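Local atomic coordinates of AP endonuclease, family 2 (Brucella melitensis biovar Abortus, PDB entry 3NGF), a protein that probably interconverts hydroxypyruvate and tartronate semialdehyde as a manganese-binding TIM-barrel protein of the hydroxypyruvate isomerase family, related in sequence to AP endonucleases. Residues A[124-129]-A[172-177]; A[131-136]-A[145-150]. All blocks are in the same frame, centred on the assembly; numbering follows the deposited sequence. Where two conformers were deposited one is given.

Interaction 1. Residues A[124-129]-A[172-177]; sequences ACEETF and VKRVNR
Glu-126 and Arg-174 reach across the gap between two neighbouring outer helices of the TIM barrel, 122-140 and 165-175, and join in a salt bridge. Arg-174 NH1 donates to Glu-126 OE1 at 2.9 Å, with an N-H...O angle of 170°, so the bond is almost straight. The acceptor lies at the edge of the guanidinium, in its plane, whereas the donor comes to OE1 from above the carboxylate plane; the two flat groups stand 72° apart and do not form the side-by-side, two-bond pairing. A water completes the link: it donates to Glu-126 OE1 at 2.8 Å and accepts from Arg-174 NH2 at 2.9 Å, so OE1 receives two hydrogens. Arginine suits this place because its aliphatic stem, bent near its far end, spans the distance between the helices and still presents two N-H groups at the end. The other carboxylate oxygen, OE2, pairs with Arg-122, which leaves Glu-126 between two arginines.

Beneath this polar pair lies an apolar one. Phe-129, one helical turn further along, has its CG anti to the backbone N (chi1 175°), which carries the ring towards the second helix, where Phe-129 CE2 meets Val-175 CG2 at 3.9 Å. The methyl approaches the ring obliquely. Phe-129 also stacks on Phe-133, packs against Val-149 of the barrel strand 146-149 and meets Phe-161; a large flat ring can fill such a site between helix and sheet, while the short branched valine fits against it and Val-180.

The chemistry thus changes with depth: charge and water bridge the outer rim of the helix-helix groove, and hydrocarbon closes its floor. The two arginines around Glu-126 would be expected to favour its ionised form.

Interaction 2. Residues A[131-136]-A[145-150]; sequences ENFRYA and ITVLVE. With MN (manganese (II) ion), chain C.
Phe-133 drives its ring from helix 122-140 against strand 146-149, the strand that follows this helix in the beta-alpha-beta unit of the TIM barrel. The side-chain packing is apolar. Phe-133 CE2 rests 3.9 Å from Val-147 CG2, an oblique approach, and Phe-133 CZ lies 3.9 Å from Val-149 CB, with the two side chains crossing at about a right angle. Between these valines the ring edge is turned to the backbone: Phe-133 CZ is 3.6 Å from Leu-148 O, close to the ring plane, where the slightly positive ring hydrogens suit a carbonyl oxygen. One turn on, the small Ala-136 lets the helix come close, its CB 4.3 Å from Val-147 CG1; the segment axes approach to 9.2 Å and run nearly antiparallel, at 157°. Beta-branched valines suit a strand whose outer face is covered by a helix.

Metal binding takes over at the C-terminal end of the strand. Glu-150, extended with CG anti to the backbone N (chi1 -169°), binds manganese through OE2 at 2.2 Å, and two waters also bind the metal. Asp-185, Gln-211 and Glu-247 complete the protein ligands; Glu-150 is also a predicted proton donor or acceptor.

The same short strand therefore presents hydrocarbon to the helix and, just beyond its end, a carboxylate to the metal, the usual division of labour in a TIM barrel.

How the interactions relate
Both contacts use helix 122-140 on successive turns, but they differ in depth. Interaction 1 joins this helix to the next one round the barrel and is only partly buried, with a water-bridged ion pair outside an apolar layer; interaction 2 joins it to strand 146-149, is wholly buried and relies on hydrocarbon packing. Its strand leads to the manganese site, which interaction 1 does not reach. The two meet through Arg-134, whose guanidinium probably hydrogen-bonds the carbonyls of Arg-174 and Val-175 at the C-terminal end of helix 165-175, and through the packing of Val-172 on Val-149. Helix 122-140, strand 146-149 and helix 165-175 thus pack together as consecutive elements of the barrel.

Interaction 1. Residues A[124-129]-A[172-177]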
ATOM      1  N   ALA A 124      -1.369 -24.806  -3.272  1.00 22.55           N
ATOM      2  CA  ALA A 124      -2.672 -24.514  -2.650  1.00 21.80           C
ATOM      3  C   ALA A 124      -2.774 -23.024  -2.339  1.00 19.14           C
ATOM      4  O   ALA A 124      -3.834 -22.409  -2.522  1.00 17.92           O
ATOM      5  CB  ALA A 124      -2.862 -25.308  -1.369  1.00 23.04           C
ATOM      6  N   CYS A 125      -1.679 -22.441  -1.867  1.00 18.50           N
ATOM      7  CA  CYS A 125      -1.690 -21.022  -1.521  1.00 17.05           C
ATOM      8  C   CYS A 125      -1.907 -20.120  -2.730  1.00 16.51           C
ATOM      9  O   CYS A 125      -2.692 -19.155  -2.670  1.00 14.96           O
ATOM     10  CB  CYS A 125      -0.385 -20.610  -0.822  1.00 17.44           C
ATOM     11  SG  CYS A 125      -0.173 -21.280   0.857  1.00 19.00           S
ATOM     12  N   GLU A 126      -1.196 -20.423  -3.810  1.00 16.64           N
ATOM     13  CA  GLU A 126      -1.317 -19.659  -5.046  1.00 16.60           C
ATOM     14  C   GLU A 126      -2.706 -19.803  -5.648  1.00 16.55           C
ATOM     15  O   GLU A 126      -3.251 -18.836  -6.140  1.00 14.46           O
ATOM     16  CB  GLU A 126      -0.257 -20.071  -6.055  1.00 18.54           C
ATOM     17  CG  GLU A 126       1.155 -19.725  -5.614  1.00 18.30           C
ATOM     18  CD  GLU A 126       2.225 -20.105  -6.616  1.00 22.31           C
ATOM     19  OE1 GLU A 126       1.879 -20.638  -7.711  1.00 23.43           O
ATOM     20  OE2 GLU A 126       3.433 -19.891  -6.309  1.00 23.35           O
ATOM     21  N   GLU A 127      -3.263 -21.010  -5.596  1.00 17.85           N
ATOM     22  CA  GLU A 127      -4.624 -21.253  -6.063  1.00 18.89           C
ATOM     23  C   GLU A 127      -5.649 -20.445  -5.273  1.00 16.98           C
ATOM     24  O   GLU A 127      -6.570 -19.868  -5.856  1.00 16.87           O
ATOM     25  CB  GLU A 127      -4.964 -22.753  -6.022  1.00 21.04           C
ATOM     26  CG  GLU A 127      -4.419 -23.470  -7.234  1.00 26.69           C
ATOM     27  CD  GLU A 127      -4.619 -24.962  -7.219  1.00 32.39           C
ATOM     28  OE1 GLU A 127      -5.152 -25.515  -6.222  1.00 35.05           O
ATOM     29  OE2 GLU A 127      -4.219 -25.584  -8.227  1.00 36.99           O
ATOM     30  N   THR A 128      -5.464 -20.386  -3.960  1.00 16.15           N
ATOM     31  CA  THR A 128      -6.393 -19.666  -3.079  1.00 15.09           C
ATOM     32  C   THR A 128      -6.263 -18.159  -3.295  1.00 13.78           C
ATOM     33  O   THR A 128      -7.271 -17.441  -3.340  1.00 12.11           O
ATOM     34  CB  THR A 128      -6.167 -20.074  -1.611  1.00 15.81           C
ATOM     35  OG1 THR A 128      -6.551 -21.456  -1.435  1.00 17.99           O
ATOM     36  CG2 THR A 128      -6.953 -19.158  -0.674  1.00 13.27           C
ATOM     37  N   PHE A 129      -5.025 -17.697  -3.461  1.00 13.01           N
ATOM     38  CA  PHE A 129      -4.751 -16.298  -3.835  1.00 12.65           C
ATOM     39  C   PHE A 129      -5.540 -15.891  -5.077  1.00 12.51           C
ATOM     40  O   PHE A 129      -6.215 -14.861  -5.076  1.00 11.51           O
ATOM     41  CB  PHE A 129      -3.243 -16.097  -4.067  1.00 13.08           C
ATOM     42  CG  PHE A 129      -2.866 -14.711  -4.564  1.00 13.02           C
ATOM     43  CD1 PHE A 129      -2.437 -13.739  -3.679  1.00 10.48           C
ATOM     44  CD2 PHE A 129      -2.889 -14.398  -5.909  1.00 12.28           C
ATOM     45  CE1 PHE A 129      -2.062 -12.482  -4.121  1.00  9.16           C
ATOM     46  CE2 PHE A 129      -2.507 -13.107  -6.341  1.00 13.41           C
ATOM     47  CZ  PHE A 129      -2.109 -12.169  -5.434  1.00 11.98           C
ATOM     48  N   VAL A 172      -0.498 -11.854 -10.752  1.00 11.26           N
ATOM     49  CA  VAL A 172      -1.567 -10.994 -11.257  1.00 11.43           C
ATOM     50  C   VAL A 172      -2.038 -11.366 -12.679  1.00 11.70           C
ATOM     51  O   VAL A 172      -3.229 -11.293 -12.974  1.00 12.06           O
ATOM     52  CB  VAL A 172      -1.187  -9.516 -11.204  1.00 11.36           C
ATOM     53  CG1 VAL A 172      -2.253  -8.689 -11.981  1.00 12.41           C
ATOM     54  CG2 VAL A 172      -1.052  -9.065  -9.750  1.00 12.26           C
ATOM     55  N   LYS A 173      -1.118 -11.773 -13.549  0.50 12.20           N
ATOM     56  CA  LYS A 173      -1.499 -12.239 -14.884  0.50 13.06           C
ATOM     57  C   LYS A 173      -2.385 -13.486 -14.796  0.50 13.47           C
ATOM     58  O   LYS A 173      -3.343 -13.632 -15.558  0.50 13.10           O
ATOM     59  CB  LYS A 173      -0.256 -12.513 -15.748  0.50 14.22           C
ATOM     60  CG  LYS A 173       0.329 -11.262 -16.386  0.50 15.33           C
ATOM     61  CD  LYS A 173       1.580 -11.546 -17.191  0.50 17.26           C
ATOM     62  CE  LYS A 173       2.390 -10.268 -17.441  0.50 18.78           C
ATOM     63  NZ  LYS A 173       3.769 -10.629 -17.922  0.50 19.44           N
ATOM     64  N   ARG A 174      -2.080 -14.371 -13.850  1.00 13.47           N
ATOM     65  CA  ARG A 174      -2.907 -15.560 -13.646  1.00 13.73           C
ATOM     66  C   ARG A 174      -4.299 -15.214 -13.132  1.00 12.99           C
ATOM     67  O   ARG A 174      -5.268 -15.875 -13.521  1.00 12.90           O
ATOM     68  CB  ARG A 174      -2.224 -16.550 -12.733  1.00 15.17           C
ATOM     69  CG  ARG A 174      -0.919 -17.079 -13.336  1.00 16.57           C
ATOM     70  CD  ARG A 174      -0.101 -17.849 -12.332  1.00 20.43           C
ATOM     71  NE  ARG A 174      -0.779 -19.029 -11.796  1.00 21.34           N
ATOM     72  CZ  ARG A 174      -0.329 -19.725 -10.746  1.00 24.39           C
ATOM     73  NH1 ARG A 174       0.797 -19.366 -10.107  1.00 24.86           N
ATOM     74  NH2 ARG A 174      -1.003 -20.781 -10.322  1.00 25.05           N
ATOM     75  N   VAL A 175      -4.393 -14.161 -12.314  1.00 11.65           N
ATOM     76  CA  VAL A 175      -5.693 -13.671 -11.782  1.00 11.82           C
ATOM     77  C   VAL A 175      -6.597 -13.224 -12.939  1.00 12.14           C
ATOM     78  O   VAL A 175      -7.818 -13.504 -12.948  1.00 11.91           O
ATOM     79  CB  VAL A 175      -5.497 -12.528 -10.760  1.00 10.44           C
ATOM     80  CG1 VAL A 175      -6.818 -11.784 -10.446  1.00 10.72           C
ATOM     81  CG2 VAL A 175      -4.832 -13.069  -9.481  1.00 11.27           C
ATOM     82  N   ASN A 176      -6.000 -12.524 -13.908  1.00 12.42           N
ATOM     83  CA  ASN A 176      -6.663 -12.180 -15.168  1.00 12.64           C
ATOM     84  C   ASN A 176      -7.886 -11.290 -14.930  1.00 12.52           C
ATOM     85  O   ASN A 176      -9.001 -11.603 -15.374  1.00 11.09           O
ATOM     86  CB  ASN A 176      -7.033 -13.446 -15.949  1.00 14.93           C
ATOM     87  CG  ASN A 176      -7.311 -13.174 -17.422  1.00 15.38           C
ATOM     88  OD1 ASN A 176      -6.580 -12.434 -18.067  1.00 16.36           O
ATOM     89  ND2 ASN A 176      -8.369 -13.797 -17.961  1.00 16.29           N
ATOM     90  N   ARG A 177      -7.656 -10.170 -14.224  1.00 12.20           N
ATOM     91  CA  ARG A 177      -8.691  -9.166 -13.988  1.00 12.08           C
ATOM     92  C   ARG A 177      -8.055  -7.787 -14.142  1.00 11.39           C
ATOM     93  O   ARG A 177      -7.014  -7.516 -13.524  1.00 11.20           O
ATOM     94  CB  ARG A 177      -9.287  -9.300 -12.585  1.00 11.67           C
ATOM     95  CG  ARG A 177     -10.046 -10.620 -12.353  1.00 11.51           C
ATOM     96  CD  ARG A 177     -11.374 -10.632 -13.089  1.00 15.11           C
ATOM     97  NE  ARG A 177     -12.210 -11.769 -12.711  1.00 18.53           N
ATOM     98  CZ  ARG A 177     -12.046 -13.008 -13.150  1.00 19.08           C
ATOM     99  NH1 ARG A 177     -11.097 -13.298 -14.022  1.00 20.05           N
ATOM    100  NH2 ARG A 177     -12.864 -13.970 -12.734  1.00 22.38           N
TER
HETATM  101  O   HOH W   1       0.138 -22.690  -8.385  1.00 36.69           O

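Interaction 2. Residues A[131-136]-A[145-150]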
ATOM      1  N   GLU A 131      -8.230 -17.317  -6.472  1.00 12.95           N
ATOM      2  CA  GLU A 131      -9.657 -17.305  -6.250  1.00 13.16           C
ATOM      3  C   GLU A 131     -10.079 -16.073  -5.484  1.00 12.07           C
ATOM      4  O   GLU A 131     -11.108 -15.463  -5.821  1.00 12.76           O
ATOM      5  CB  GLU A 131     -10.130 -18.530  -5.475  1.00 14.51           C
ATOM      6  CG  GLU A 131      -9.986 -19.836  -6.253  1.00 16.36           C
ATOM      7  CD  GLU A 131     -10.575 -19.839  -7.667  1.00 22.13           C
ATOM      8  OE1 GLU A 131     -11.567 -19.137  -7.973  1.00 22.60           O
ATOM      9  OE2 GLU A 131     -10.037 -20.614  -8.500  1.00 28.53           O
ATOM     10  N   ASN A 132      -9.321 -15.733  -4.442  1.00 11.37           N
ATOM     11  CA  ASN A 132      -9.684 -14.603  -3.579  1.00 11.45           C
ATOM     12  C   ASN A 132      -9.561 -13.243  -4.280  1.00 10.24           C
ATOM     13  O   ASN A 132     -10.434 -12.350  -4.160  1.00 10.29           O
ATOM     14  CB  ASN A 132      -8.888 -14.630  -2.257  1.00 11.74           C
ATOM     15  CG  ASN A 132      -9.476 -15.619  -1.234  1.00 11.70           C
ATOM     16  OD1 ASN A 132     -10.703 -15.861  -1.195  1.00 13.01           O
ATOM     17  ND2 ASN A 132      -8.606 -16.187  -0.392  1.00 12.29           N
ATOM     18  N   PHE A 133      -8.475 -13.091  -5.024  1.00 11.22           N
ATOM     19  CA  PHE A 133      -8.238 -11.879  -5.821  1.00 10.41           C
ATOM     20  C   PHE A 133      -9.263 -11.752  -6.932  1.00 10.93           C
ATOM     21  O   PHE A 133      -9.726 -10.666  -7.214  1.00 10.46           O
ATOM     22  CB  PHE A 133      -6.782 -11.825  -6.332  1.00 10.54           C
ATOM     23  CG  PHE A 133      -5.873 -11.026  -5.416  1.00 11.34           C
ATOM     24  CD1 PHE A 133      -5.539 -11.482  -4.141  1.00 10.41           C
ATOM     25  CD2 PHE A 133      -5.426  -9.786  -5.801  1.00 11.32           C
ATOM     26  CE1 PHE A 133      -4.755 -10.717  -3.282  1.00 10.79           C
ATOM     27  CE2 PHE A 133      -4.635  -9.029  -4.972  1.00 11.42           C
ATOM     28  CZ  PHE A 133      -4.305  -9.479  -3.705  1.00  9.52           C
ATOM     29  N   ARG A 134      -9.645 -12.854  -7.569  1.00 10.82           N
ATOM     30  CA  ARG A 134     -10.725 -12.770  -8.562  1.00 12.10           C
ATOM     31  C   ARG A 134     -12.050 -12.318  -7.949  1.00 11.42           C
ATOM     32  O   ARG A 134     -12.762 -11.480  -8.553  1.00 12.52           O
ATOM     33  CB  ARG A 134     -10.925 -14.100  -9.278  1.00 12.89           C
ATOM     34  CG  ARG A 134      -9.873 -14.394 -10.299  1.00 13.96           C
ATOM     35  CD  ARG A 134     -10.050 -15.773 -10.931  1.00 16.12           C
ATOM     36  NE  ARG A 134      -8.996 -16.021 -11.914  1.00 16.43           N
ATOM     37  CZ  ARG A 134      -8.747 -17.193 -12.491  1.00 19.57           C
ATOM     38  NH1 ARG A 134      -9.460 -18.287 -12.179  1.00 20.00           N
ATOM     39  NH2 ARG A 134      -7.765 -17.288 -13.368  1.00 19.38           N
ATOM     40  N   TYR A 135     -12.391 -12.868  -6.776  1.00 11.18           N
ATOM     41  CA  TYR A 135     -13.621 -12.480  -6.071  1.00 12.15           C
ATOM     42  C   TYR A 135     -13.558 -10.988  -5.744  1.00 11.62           C
ATOM     43  O   TYR A 135     -14.489 -10.240  -6.018  1.00 11.66           O
ATOM     44  CB  TYR A 135     -13.831 -13.270  -4.783  1.00 12.81           C
ATOM     45  CG  TYR A 135     -15.051 -12.811  -4.009  1.00 14.18           C
ATOM     46  CD1 TYR A 135     -16.325 -13.338  -4.291  1.00 18.15           C
ATOM     47  CD2 TYR A 135     -14.948 -11.839  -3.023  1.00 13.93           C
ATOM     48  CE1 TYR A 135     -17.437 -12.908  -3.599  1.00 21.27           C
ATOM     49  CE2 TYR A 135     -16.045 -11.406  -2.339  1.00 17.53           C
ATOM     50  CZ  TYR A 135     -17.298 -11.930  -2.629  1.00 21.50           C
ATOM     51  OH  TYR A 135     -18.386 -11.471  -1.927  1.00 21.66           O
ATOM     52  N   ALA A 136     -12.438 -10.540  -5.187  1.00 10.31           N
ATOM     53  CA  ALA A 136     -12.316  -9.139  -4.808  1.00  9.52           C
ATOM     54  C   ALA A 136     -12.438  -8.231  -6.042  1.00 10.49           C
ATOM     55  O   ALA A 136     -13.089  -7.196  -5.996  1.00 11.98           O
ATOM     56  CB  ALA A 136     -10.962  -8.902  -4.091  1.00  9.59           C
ATOM     57  N   ILE A 145     -12.962   0.263  -8.277  1.00  9.49           N
ATOM     58  CA  ILE A 145     -11.910   0.074  -7.255  1.00 10.16           C
ATOM     59  C   ILE A 145     -10.946  -1.017  -7.696  1.00  9.43           C
ATOM     60  O   ILE A 145     -11.360  -2.083  -8.190  1.00 11.19           O
ATOM     61  CB  ILE A 145     -12.515  -0.221  -5.855  1.00  9.47           C
ATOM     62  CG1 ILE A 145     -13.330   0.997  -5.400  1.00 10.08           C
ATOM     63  CG2 ILE A 145     -11.400  -0.566  -4.838  1.00  9.27           C
ATOM     64  CD1 ILE A 145     -14.344   0.714  -4.310  1.00  8.31           C
ATOM     65  N   THR A 146      -9.647  -0.760  -7.514  1.00 10.04           N
ATOM     66  CA  THR A 146      -8.588  -1.708  -7.849  1.00  9.76           C
ATOM     67  C   THR A 146      -8.084  -2.377  -6.551  1.00  9.42           C
ATOM     68  O   THR A 146      -7.997  -1.731  -5.513  1.00  9.38           O
ATOM     69  CB  THR A 146      -7.419  -0.993  -8.555  1.00 10.44           C
ATOM     70  OG1 THR A 146      -7.837  -0.532  -9.844  1.00 10.43           O
ATOM     71  CG2 THR A 146      -6.170  -1.921  -8.719  1.00 11.30           C
ATOM     72  N   VAL A 147      -7.810  -3.685  -6.606  1.00  8.33           N
ATOM     73  CA  VAL A 147      -7.203  -4.416  -5.493  1.00  8.03           C
ATOM     74  C   VAL A 147      -5.747  -4.710  -5.810  1.00  8.14           C
ATOM     75  O   VAL A 147      -5.424  -5.149  -6.920  1.00  8.30           O
ATOM     76  CB  VAL A 147      -7.959  -5.734  -5.154  1.00  9.91           C
ATOM     77  CG1 VAL A 147      -8.104  -6.655  -6.362  1.00 11.09           C
ATOM     78  CG2 VAL A 147      -7.319  -6.459  -3.959  1.00  7.84           C
ATOM     79  N   LEU A 148      -4.876  -4.505  -4.825  1.00  7.80           N
ATOM     80  CA  LEU A 148      -3.451  -4.695  -5.026  1.00  7.40           C
ATOM     81  C   LEU A 148      -2.862  -5.795  -4.190  1.00  8.43           C
ATOM     82  O   LEU A 148      -3.306  -6.065  -3.064  1.00  8.30           O
ATOM     83  CB  LEU A 148      -2.679  -3.409  -4.707  1.00  8.06           C
ATOM     84  CG  LEU A 148      -3.074  -2.142  -5.450  1.00  8.02           C
ATOM     85  CD1 LEU A 148      -2.169  -0.961  -5.005  1.00  9.71           C
ATOM     86  CD2 LEU A 148      -3.073  -2.353  -6.972  1.00 10.18           C
ATOM     87  N   VAL A 149      -1.802  -6.384  -4.748  1.00  8.25           N
ATOM     88  CA  VAL A 149      -0.912  -7.292  -4.027  1.00  8.70           C
ATOM     89  C   VAL A 149       0.390  -6.541  -3.806  1.00  8.02           C
ATOM     90  O   VAL A 149       0.922  -5.925  -4.747  1.00  9.59           O
ATOM     91  CB  VAL A 149      -0.660  -8.621  -4.822  1.00  8.61           C
ATOM     92  CG1 VAL A 149      -0.251  -8.373  -6.311  1.00  9.89           C
ATOM     93  CG2 VAL A 149       0.403  -9.528  -4.098  1.00 11.47           C
ATOM     94  N   GLU A 150       0.902  -6.590  -2.574  1.00  8.83           N
ATOM     95  CA  GLU A 150       2.156  -5.902  -2.215  1.00  8.71           C
ATOM     96  C   GLU A 150       3.241  -6.880  -1.792  1.00  9.80           C
ATOM     97  O   GLU A 150       3.170  -7.431  -0.689  1.00 10.39           O
ATOM     98  CB  GLU A 150       1.968  -4.939  -1.057  1.00  9.43           C
ATOM     99  CG  GLU A 150       3.192  -4.026  -0.852  1.00  8.88           C
ATOM    100  CD  GLU A 150       3.208  -3.229   0.448  1.00 13.01           C
ATOM    101  OE1 GLU A 150       2.325  -3.345   1.314  1.00 13.70           O
ATOM    102  OE2 GLU A 150       4.157  -2.449   0.582  1.00 10.84           O
TER
HETATM  103 MN    MN C 262       4.476  -0.884   2.031  1.00 18.06          MN
HETATM  104  O   HOH W   2       2.163  -1.367   2.743  1.00 17.59           O
HETATM  105  O   HOH W   3       5.042  -2.232   3.766  1.00 13.92           O